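Local coordinates for protein beta-galacturonidase (Eisenbergiella tayi, PDB 6NCW) that probably hydrolyses the glycosidic bond of beta-galacturonides, as a family 2 glycoside hydrolase of a gut bacterium, at residues 1-6 / 319-324; 275-280 / 313-318; 231-236 / 249-254. All coordinates share one frame; numbering follows the deposited sequence.

Contact 1 of 3, residues 1-6 / 319-324; sequences MIRTFE and FLDLCD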
loop_
_atom_site.group_PDB
_atom_site.type_symbol
_atom_site.label_atom_id
_atom_site.label_comp_id
_atom_site.label_asym_id
_atom_site.label_seq_id
_atom_site.Cartn_x
_atom_site.Cartn_y
_atom_site.Cartn_z
ATOM N N MET A 1 -16.103 -11.337 -30.248
ATOM C CA MET A 1 -16.409 -12.648 -29.696
ATOM C C MET A 1 -17.671 -12.661 -28.824
ATOM O O MET A 1 -17.761 -11.901 -27.862
ATOM C CB MET A 1 -15.224 -13.121 -28.884
ATOM C CG MET A 1 -15.318 -14.532 -28.491
ATOM S SD MET A 1 -13.942 -14.976 -27.431
ATOM C CE MET A 1 -14.165 -16.744 -27.587
ATOM N N ILE A 2 -18.623 -13.534 -29.157
ATOM C CA ILE A 2 -19.893 -13.634 -28.450
ATOM C C ILE A 2 -20.023 -14.961 -27.707
ATOM O O ILE A 2 -20.503 -14.998 -26.572
ATOM C CB ILE A 2 -21.080 -13.439 -29.423
ATOM C CG1 ILE A 2 -21.016 -12.075 -30.123
ATOM C CG2 ILE A 2 -22.392 -13.583 -28.685
ATOM C CD1 ILE A 2 -21.309 -10.899 -29.199
ATOM N N ARG A 3 -19.643 -16.061 -28.352
ATOM C CA ARG A 3 -19.608 -17.394 -27.770
ATOM C C ARG A 3 -18.257 -18.004 -28.107
ATOM O O ARG A 3 -17.498 -17.447 -28.904
ATOM C CB ARG A 3 -20.740 -18.277 -28.316
ATOM C CG ARG A 3 -22.122 -17.640 -28.288
ATOM C CD ARG A 3 -22.642 -17.530 -26.862
ATOM N NE ARG A 3 -22.768 -18.838 -26.216
ATOM C CZ ARG A 3 -23.859 -19.588 -26.270
ATOM N NH1 ARG A 3 -24.916 -19.151 -26.956
ATOM N NH2 ARG A 3 -23.897 -20.772 -25.654
ATOM N N THR A 4 -17.945 -19.155 -27.501
ATOM C CA THR A 4 -16.706 -19.853 -27.834
ATOM C C THR A 4 -16.835 -20.731 -29.075
ATOM O O THR A 4 -15.872 -21.403 -29.444
ATOM C CB THR A 4 -16.227 -20.716 -26.657
ATOM O OG1 THR A 4 -17.247 -21.658 -26.314
ATOM C CG2 THR A 4 -15.911 -19.858 -25.427
ATOM N N PHE A 5 -17.992 -20.738 -29.729
ATOM C CA PHE A 5 -18.210 -21.514 -30.937
ATOM C C PHE A 5 -19.140 -20.704 -31.834
ATOM O O PHE A 5 -19.749 -19.727 -31.388
ATOM C CB PHE A 5 -18.802 -22.884 -30.590
ATOM C CG PHE A 5 -20.134 -22.787 -29.904
ATOM C CD1 PHE A 5 -21.312 -22.908 -30.629
ATOM C CD2 PHE A 5 -20.209 -22.527 -28.543
ATOM C CE1 PHE A 5 -22.543 -22.785 -30.006
ATOM C CE2 PHE A 5 -21.436 -22.411 -27.907
ATOM C CZ PHE A 5 -22.605 -22.541 -28.642
ATOM N N GLU A 6 -19.243 -21.085 -33.111
ATOM C CA GLU A 6 -20.145 -20.378 -34.019
ATOM C C GLU A 6 -21.554 -20.939 -33.884
ATOM O O GLU A 6 -21.770 -22.152 -33.981
ATOM C CB GLU A 6 -19.669 -20.469 -35.471
ATOM C CG GLU A 6 -18.361 -19.710 -35.747
ATOM C CD GLU A 6 -18.442 -18.195 -35.478
ATOM O OE1 GLU A 6 -19.093 -17.460 -36.258
ATOM O OE2 GLU A 6 -17.838 -17.730 -34.480
ATOM N N PHE A 319 -18.976 -16.663 -20.556
ATOM C CA PHE A 319 -18.416 -17.220 -19.322
ATOM C C PHE A 319 -18.965 -18.621 -19.077
ATOM O O PHE A 319 -18.212 -19.546 -18.750
ATOM C CB PHE A 319 -18.729 -16.299 -18.130
ATOM C CG PHE A 319 -18.045 -16.713 -16.840
ATOM C CD1 PHE A 319 -16.692 -16.446 -16.636
ATOM C CD2 PHE A 319 -18.751 -17.359 -15.844
ATOM C CE1 PHE A 319 -16.050 -16.821 -15.448
ATOM C CE2 PHE A 319 -18.121 -17.750 -14.659
ATOM C CZ PHE A 319 -16.768 -17.476 -14.464
ATOM N N LEU A 320 -20.284 -18.790 -19.244
ATOM C CA LEU A 320 -20.902 -20.108 -19.112
ATOM C C LEU A 320 -20.299 -21.102 -20.098
ATOM O O LEU A 320 -20.048 -22.253 -19.737
ATOM C CB LEU A 320 -22.417 -19.999 -19.306
ATOM C CG LEU A 320 -23.151 -19.085 -18.309
ATOM C CD1 LEU A 320 -24.608 -18.888 -18.693
ATOM C CD2 LEU A 320 -23.064 -19.652 -16.895
ATOM N N ASP A 321 -20.053 -20.674 -21.345
ATOM C CA ASP A 321 -19.344 -21.525 -22.307
ATOM C C ASP A 321 -18.022 -22.013 -21.727
ATOM O O ASP A 321 -17.670 -23.189 -21.851
ATOM C CB ASP A 321 -19.051 -20.784 -23.623
ATOM C CG ASP A 321 -20.281 -20.602 -24.521
ATOM O OD1 ASP A 321 -20.185 -19.759 -25.449
ATOM O OD2 ASP A 321 -21.331 -21.263 -24.306
ATOM N N LEU A 322 -17.251 -21.103 -21.131
ATOM C CA LEU A 322 -15.950 -21.501 -20.598
ATOM C C LEU A 322 -16.092 -22.442 -19.406
ATOM O O LEU A 322 -15.206 -23.276 -19.169
ATOM C CB LEU A 322 -15.133 -20.268 -20.221
ATOM C CG LEU A 322 -14.632 -19.424 -21.398
ATOM C CD1 LEU A 322 -14.302 -17.984 -20.947
ATOM C CD2 LEU A 322 -13.417 -20.072 -22.059
ATOM N N CYS A 323 -17.186 -22.330 -18.647
ATOM C CA CYS A 323 -17.426 -23.290 -17.571
ATOM C C CYS A 323 -17.815 -24.657 -18.139
ATOM O O CYS A 323 -17.347 -25.687 -17.640
ATOM C CB CYS A 323 -18.513 -22.775 -16.620
ATOM S SG CYS A 323 -18.084 -21.267 -15.640
ATOM N N ASP A 324 -18.683 -24.675 -19.169
ATOM C CA ASP A 324 -19.010 -25.907 -19.898
ATOM C C ASP A 324 -17.756 -26.641 -20.350
ATOM O O ASP A 324 -17.600 -27.840 -20.097
ATOM C CB ASP A 324 -19.875 -25.593 -21.123
ATOM C CG ASP A 324 -21.240 -25.065 -20.764
ATOM O OD1 ASP A 324 -21.688 -25.276 -19.613
ATOM O OD2 ASP A 324 -21.865 -24.423 -21.640
#
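R3 grips the carboxylate of D321 side-on, a two-pronged salt bridge between the N-terminal segment and a helix. NE donates to OD1 of D321 over 2.8 Å, and NH2 of R3 reaches OD2 of D321 at 2.9 Å along the syn lone pair, with the acceptor lying in the guanidinium plane. The two flat groups are nearly coplanar, 20° apart, which suits a two-nitrogen grip. Getting there takes a curled side chain: chi2 and chi3 of R3 are both bent (-71° and -61°), and the curl turns the NE edge of the guanidinium to D321.

A third bond comes from the main chain. T4 N donates to OD1 of D321 at 3.1 Å, on the anti side but well out of the carboxylate plane, and it approaches from the face of that plane opposite to R3 NE. OD1 is therefore held by two donors and OD2 by one, which fixes the rotation of the carboxylate and would be expected to favour its ionised form. The hydroxyl of T4 lies alongside, its OG1 3.4 Å from CB of D321, but its hydrogen bond goes to E325 one turn further along the helix.

Around this polar centre the packing is lighter. F5 brings its ring edge to the carboxylate, CE2 lying 3.8 Å from OD2 of D321, while its CZ sits over one face of the R3 guanidinium. On the far flank the methyl CG2 of T4 touches CD2 of L322 at 4.2 Å; L322 also packs on L20 of a second subunit. The arrangement is a tether of an irregular N-terminal chain to helix 317-326 of the TIM barrel domain, made chiefly through D321.

Contact 2 of 3, residues 275-280 / 313-318; sequences FCRHED and YPNDEL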
loop_
_atom_site.group_PDB
_atom_site.type_symbol
_atom_site.label_atom_id
_atom_site.label_comp_id
_atom_site.label_asym_id
_atom_site.label_seq_id
_atom_site.Cartn_x
_atom_site.Cartn_y
_atom_site.Cartn_z
ATOM N N PHE A 275 -17.061 -20.824 -5.350
ATOM C CA PHE A 275 -16.871 -19.401 -5.136
ATOM C C PHE A 275 -18.089 -18.633 -5.611
ATOM O O PHE A 275 -18.621 -18.887 -6.701
ATOM C CB PHE A 275 -15.627 -18.878 -5.857
ATOM C CG PHE A 275 -14.369 -19.060 -5.069
ATOM C CD1 PHE A 275 -14.036 -18.162 -4.066
ATOM C CD2 PHE A 275 -13.517 -20.131 -5.327
ATOM C CE1 PHE A 275 -12.870 -18.341 -3.315
ATOM C CE2 PHE A 275 -12.357 -20.308 -4.596
ATOM C CZ PHE A 275 -12.031 -19.410 -3.581
ATOM N N CYS A 276 -18.524 -17.687 -4.795
ATOM C CA CYS A 276 -19.362 -16.628 -5.312
ATOM C C CYS A 276 -18.484 -15.718 -6.161
ATOM O O CYS A 276 -17.388 -15.348 -5.742
ATOM C CB CYS A 276 -20.004 -15.850 -4.168
ATOM S SG CYS A 276 -21.135 -16.840 -3.135
ATOM N N ARG A 277 -18.940 -15.379 -7.368
ATOM C CA ARG A 277 -18.182 -14.467 -8.215
ATOM C C ARG A 277 -19.130 -13.483 -8.882
ATOM O O ARG A 277 -20.030 -13.889 -9.632
ATOM C CB ARG A 277 -17.359 -15.226 -9.264
ATOM C CG ARG A 277 -16.628 -14.314 -10.264
ATOM C CD ARG A 277 -15.975 -15.139 -11.379
ATOM N NE ARG A 277 -15.409 -14.312 -12.443
ATOM C CZ ARG A 277 -16.092 -13.853 -13.492
ATOM N NH1 ARG A 277 -17.386 -14.126 -13.613
ATOM N NH2 ARG A 277 -15.480 -13.111 -14.413
ATOM N N HIS A 278 -18.912 -12.197 -8.602
ATOM C CA HIS A 278 -19.532 -11.089 -9.326
ATOM C C HIS A 278 -18.846 -10.866 -10.669
ATOM O O HIS A 278 -17.635 -11.062 -10.812
ATOM C CB HIS A 278 -19.433 -9.785 -8.508
ATOM C CG HIS A 278 -20.597 -9.549 -7.599
ATOM N ND1 HIS A 278 -21.864 -9.278 -8.073
ATOM C CD2 HIS A 278 -20.697 -9.577 -6.248
ATOM C CE1 HIS A 278 -22.691 -9.137 -7.054
ATOM N NE2 HIS A 278 -22.003 -9.296 -5.934
ATOM N N GLU A 279 -19.618 -10.400 -11.643
ATOM C CA GLU A 279 -19.047 -9.813 -12.855
ATOM C C GLU A 279 -18.573 -8.398 -12.508
ATOM O O GLU A 279 -19.297 -7.411 -12.679
ATOM C CB GLU A 279 -20.066 -9.804 -13.992
ATOM C CG GLU A 279 -20.467 -11.224 -14.478
ATOM C CD GLU A 279 -21.379 -11.209 -15.732
ATOM O OE1 GLU A 279 -21.352 -12.190 -16.525
ATOM O OE2 GLU A 279 -22.132 -10.225 -15.904
ATOM N N ASP A 280 -17.350 -8.289 -11.981
ATOM C CA ASP A 280 -16.821 -6.977 -11.629
ATOM C C ASP A 280 -15.304 -6.973 -11.772
ATOM O O ASP A 280 -14.639 -7.969 -11.469
ATOM C CB ASP A 280 -17.235 -6.592 -10.210
ATOM C CG ASP A 280 -17.015 -5.105 -9.917
ATOM O OD1 ASP A 280 -15.979 -4.774 -9.297
ATOM O OD2 ASP A 280 -17.877 -4.273 -10.316
ATOM N N TYR A 313 -26.984 -12.440 -10.392
ATOM C CA TYR A 313 -27.665 -12.176 -11.652
ATOM C C TYR A 313 -27.144 -13.164 -12.682
ATOM O O TYR A 313 -26.091 -13.771 -12.478
ATOM C CB TYR A 313 -27.429 -10.724 -12.128
ATOM C CG TYR A 313 -26.052 -10.251 -11.795
ATOM C CD1 TYR A 313 -24.948 -10.782 -12.448
ATOM C CD2 TYR A 313 -25.838 -9.308 -10.791
ATOM C CE1 TYR A 313 -23.678 -10.395 -12.128
ATOM C CE2 TYR A 313 -24.562 -8.899 -10.468
ATOM C CZ TYR A 313 -23.476 -9.447 -11.142
ATOM O OH TYR A 313 -22.187 -9.064 -10.829
ATOM N N PRO A 314 -27.851 -13.328 -13.793
ATOM C CA PRO A 314 -27.354 -14.225 -14.840
ATOM C C PRO A 314 -26.065 -13.682 -15.427
ATOM O O PRO A 314 -25.835 -12.468 -15.455
ATOM C CB PRO A 314 -28.497 -14.247 -15.870
ATOM C CG PRO A 314 -29.736 -13.899 -15.051
ATOM C CD PRO A 314 -29.222 -12.863 -14.056
ATOM N N ASN A 315 -25.209 -14.600 -15.875
ATOM C CA ASN A 315 -23.893 -14.268 -16.410
ATOM C C ASN A 315 -23.864 -14.308 -17.933
ATOM O O ASN A 315 -24.700 -14.941 -18.581
ATOM C CB ASN A 315 -22.824 -15.221 -15.869
ATOM C CG ASN A 315 -22.234 -14.749 -14.542
ATOM O OD1 ASN A 315 -22.893 -14.015 -13.778
ATOM N ND2 ASN A 315 -20.986 -15.143 -14.270
ATOM N N ASP A 316 -22.867 -13.615 -18.485
ATOM C CA ASP A 316 -22.447 -13.718 -19.875
ATOM C C ASP A 316 -22.356 -15.171 -20.343
ATOM O O ASP A 316 -21.680 -15.998 -19.729
ATOM C CB ASP A 316 -21.078 -13.042 -20.021
ATOM C CG ASP A 316 -20.717 -12.720 -21.462
ATOM O OD1 ASP A 316 -19.950 -11.747 -21.652
ATOM O OD2 ASP A 316 -21.170 -13.439 -22.400
ATOM N N GLU A 317 -23.004 -15.461 -21.469
ATOM C CA GLU A 317 -22.948 -16.810 -22.029
ATOM C C GLU A 317 -21.535 -17.204 -22.430
ATOM O O GLU A 317 -21.219 -18.396 -22.505
ATOM C CB GLU A 317 -23.869 -16.899 -23.240
ATOM C CG GLU A 317 -25.300 -16.556 -22.882
ATOM C CD GLU A 317 -26.167 -16.330 -24.093
ATOM O OE1 GLU A 317 -25.825 -15.462 -24.917
ATOM O OE2 GLU A 317 -27.194 -17.020 -24.215
ATOM N N LEU A 318 -20.683 -16.233 -22.730
ATOM C CA LEU A 318 -19.288 -16.559 -22.986
ATOM C C LEU A 318 -18.633 -17.170 -21.741
ATOM O O LEU A 318 -17.825 -18.100 -21.844
ATOM C CB LEU A 318 -18.555 -15.296 -23.445
ATOM C CG LEU A 318 -17.080 -15.392 -23.844
ATOM C CD1 LEU A 318 -16.916 -16.200 -25.131
ATOM C CD2 LEU A 318 -16.509 -13.989 -24.015
HETATM O O HOH W 1 -19.389 -15.467 -12.078
HETATM O O HOH W 2 -21.432 -6.613 -11.597
#
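The hydroxyl of Y313 sits at the inverse gamma turn centred on E279, where it pairs with ND1 of H278 at 2.8 Å; either atom could be the donor. E279 N adds a weak bond to the same OH. The imidazole and phenol rings are oblique to one another, their planes 47° apart.

Beside this group, E279 sends an extended side chain (chi2 -174°) past the amide of N315. Its OE1 uses the syn lone pair to accept from D316 N over 2.9 Å, while OE2 forms a salt bridge with R140. D316 is in turn the N-cap of helix 317-326, its OD2 accepting from L318 N at 2.9 Å. These are loops following strands 268-276 and 307-309 of the TIM barrel, at the end where the sugar site lies: between nearest atoms, the H278 side chain is about 4 Å from the side chain of H312, a galacturonate-binding residue, and about 5 Å from a bound glycerol.

Further out, a water accepts from R277 NH1 and from N315 ND2, and donates to R277 O. The R277 guanidinium itself is positioned by a salt bridge to D296, and Y313 stacks on Y95.

Contact 3 of 3, residues 231-236 / 249-254; sequences YLITAV and DRVGFR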
loop_
_atom_site.group_PDB
_atom_site.type_symbol
_atom_site.label_atom_id
_atom_site.label_comp_id
_atom_site.label_asym_id
_atom_site.label_seq_id
_atom_site.Cartn_x
_atom_site.Cartn_y
_atom_site.Cartn_z
ATOM N N TYR A 231 -21.121 -31.560 -27.189
ATOM C CA TYR A 231 -21.529 -31.817 -28.559
ATOM C C TYR A 231 -22.199 -30.590 -29.149
ATOM O O TYR A 231 -22.993 -29.929 -28.479
ATOM C CB TYR A 231 -22.503 -32.988 -28.639
ATOM C CG TYR A 231 -21.932 -34.315 -28.213
ATOM C CD1 TYR A 231 -21.303 -35.139 -29.129
ATOM C CD2 TYR A 231 -22.031 -34.746 -26.903
ATOM C CE1 TYR A 231 -20.783 -36.363 -28.750
ATOM C CE2 TYR A 231 -21.515 -35.963 -26.505
ATOM C CZ TYR A 231 -20.898 -36.777 -27.442
ATOM O OH TYR A 231 -20.389 -37.996 -27.071
ATOM N N LEU A 232 -21.927 -30.316 -30.422
ATOM C CA LEU A 232 -22.717 -29.321 -31.131
ATOM C C LEU A 232 -24.042 -29.939 -31.559
ATOM O O LEU A 232 -24.069 -31.030 -32.141
ATOM C CB LEU A 232 -21.959 -28.792 -32.348
ATOM C CG LEU A 232 -20.596 -28.171 -32.053
ATOM C CD1 LEU A 232 -19.760 -28.101 -33.309
ATOM C CD2 LEU A 232 -20.797 -26.791 -31.460
ATOM N N ILE A 233 -25.144 -29.260 -31.252
ATOM C CA ILE A 233 -26.458 -29.632 -31.753
ATOM C C ILE A 233 -26.818 -28.631 -32.836
ATOM O O ILE A 233 -26.692 -27.416 -32.638
ATOM C CB ILE A 233 -27.522 -29.701 -30.635
ATOM C CG1 ILE A 233 -28.868 -30.143 -31.200
ATOM C CG2 ILE A 233 -27.681 -28.369 -29.886
ATOM C CD1 ILE A 233 -29.882 -30.517 -30.132
ATOM N N THR A 234 -27.207 -29.142 -34.005
ATOM C CA THR A 234 -27.511 -28.304 -35.160
ATOM C C THR A 234 -28.958 -28.501 -35.592
ATOM O O THR A 234 -29.435 -29.636 -35.711
ATOM C CB THR A 234 -26.569 -28.617 -36.324
ATOM O OG1 THR A 234 -25.215 -28.538 -35.864
ATOM C CG2 THR A 234 -26.769 -27.608 -37.440
ATOM N N ALA A 235 -29.647 -27.398 -35.844
ATOM C CA ALA A 235 -30.990 -27.440 -36.399
ATOM C C ALA A 235 -31.003 -26.628 -37.686
ATOM O O ALA A 235 -30.684 -25.434 -37.672
ATOM C CB ALA A 235 -32.019 -26.906 -35.401
ATOM N N VAL A 236 -31.369 -27.269 -38.796
ATOM C CA VAL A 236 -31.478 -26.592 -40.087
ATOM C C VAL A 236 -32.950 -26.553 -40.483
ATOM O O VAL A 236 -33.604 -27.598 -40.587
ATOM C CB VAL A 236 -30.611 -27.266 -41.162
ATOM C CG1 VAL A 236 -30.765 -26.548 -42.510
ATOM C CG2 VAL A 236 -29.146 -27.263 -40.728
ATOM N N ASP A 249 -26.062 -24.925 -31.193
ATOM C CA ASP A 249 -25.806 -24.753 -29.767
ATOM C C ASP A 249 -24.862 -25.852 -29.292
ATOM O O ASP A 249 -24.356 -26.622 -30.113
ATOM C CB ASP A 249 -27.123 -24.754 -28.981
ATOM C CG ASP A 249 -27.109 -23.762 -27.805
ATOM O OD1 ASP A 249 -26.120 -23.759 -27.026
ATOM O OD2 ASP A 249 -28.084 -22.990 -27.667
ATOM N N ARG A 250 -24.595 -25.934 -27.990
ATOM C CA ARG A 250 -23.761 -27.001 -27.441
ATOM C C ARG A 250 -24.447 -27.663 -26.260
ATOM O O ARG A 250 -25.088 -26.992 -25.448
ATOM C CB ARG A 250 -22.399 -26.497 -26.986
ATOM C CG ARG A 250 -21.355 -26.499 -28.060
ATOM C CD ARG A 250 -19.965 -26.444 -27.481
ATOM N NE ARG A 250 -19.888 -25.437 -26.426
ATOM C CZ ARG A 250 -18.762 -24.850 -26.032
ATOM N NH1 ARG A 250 -17.606 -25.149 -26.612
ATOM N NH2 ARG A 250 -18.795 -23.961 -25.058
ATOM N N VAL A 251 -24.277 -28.979 -26.149
ATOM C CA VAL A 251 -24.918 -29.759 -25.102
ATOM C C VAL A 251 -23.875 -30.656 -24.457
ATOM O O VAL A 251 -22.797 -30.899 -25.006
ATOM C CB VAL A 251 -26.108 -30.609 -25.624
ATOM C CG1 VAL A 251 -27.127 -29.735 -26.346
ATOM C CG2 VAL A 251 -25.615 -31.722 -26.528
ATOM N N GLY A 252 -24.201 -31.100 -23.253
ATOM C CA GLY A 252 -23.472 -32.172 -22.600
ATOM C C GLY A 252 -24.474 -33.122 -21.979
ATOM O O GLY A 252 -25.570 -32.723 -21.579
ATOM N N PHE A 253 -24.110 -34.398 -21.950
ATOM C CA PHE A 253 -24.985 -35.456 -21.435
ATOM C C PHE A 253 -24.649 -35.671 -19.961
ATOM O O PHE A 253 -23.696 -36.378 -19.625
ATOM C CB PHE A 253 -24.819 -36.747 -22.244
ATOM C CG PHE A 253 -25.498 -36.721 -23.603
ATOM C CD1 PHE A 253 -26.747 -37.305 -23.785
ATOM C CD2 PHE A 253 -24.882 -36.121 -24.701
ATOM C CE1 PHE A 253 -27.377 -37.280 -25.036
ATOM C CE2 PHE A 253 -25.509 -36.086 -25.948
ATOM C CZ PHE A 253 -26.757 -36.667 -26.113
ATOM N N ARG A 254 -25.413 -35.040 -19.073
ATOM C CA ARG A 254 -25.274 -35.279 -17.645
ATOM C C ARG A 254 -26.645 -35.205 -16.997
ATOM O O ARG A 254 -27.535 -34.498 -17.472
ATOM C CB ARG A 254 -24.316 -34.274 -16.973
ATOM C CG ARG A 254 -24.670 -32.794 -17.200
ATOM C CD ARG A 254 -25.414 -32.257 -16.024
ATOM N NE ARG A 254 -25.948 -30.912 -16.220
ATOM C CZ ARG A 254 -27.213 -30.647 -16.526
ATOM N NH1 ARG A 254 -28.080 -31.635 -16.709
ATOM N NH2 ARG A 254 -27.614 -29.391 -16.638
#
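With chi1 at -64° for Y231 and -76° for F253, each CG stands anti to its own carbonyl carbon, and the two rings are brought together where F253 follows strand 245-251, beside Y231 of strand 227-238. CE2 of Y231 comes within 3.8 Å of CD2 of F253, the planes nearly perpendicular at 87° but their mutual approach oblique. The phenol hydroxyl is hydrogen-bonded to E221 N.

The strands beneath are antiparallel. Y231 and V251 form one hydrogen-bonded pair, with V251 N to Y231 O at 2.8 Å, and I233 and D249 form another, with D249 N to I233 O at 2.9 Å. Between them lies the non-hydrogen-bonded pair L232 and R250, where CD2 of the leucine rests 3.5 Å from CG of the arginine on the face of the sheet opposite to Y231, I233, D249 and V251. On that latter face CG2 of I233 touches CG1 of V251 at 3.8 Å. The R250 guanidinium continues to a salt bridge with E325.

This is a beta hairpin of the immunoglobulin-like sandwich: strand 182-190 flanks strand 227-238 on its other edge, strand 150-162 packs against I233 and V251, and R250 reaches towards helix 317-326.

In the fold
Contact 3 comes from a hairpin in the immunoglobulin-like beta-sandwich, contact 2 from the loops of the TIM barrel, and contact 1 ties the chain's first residues to that barrel. Along the sequence contact 1 spans the other two, and both segments of contact 3 precede those of contact 2. Contacts 1 and 2 share helix 317-326, their centres about 13 Å apart, and meet in a cation-pi pair of F319 and R277. The centres of contacts 1 and 3 are also about 13 Å apart, and these two touch through R250, beside T4 and F5. Contacts 2 and 3, about 23 Å between centres, do not touch. The N-terminal segment thus lies where sandwich and barrel meet, while only contact 2 borders the sugar site.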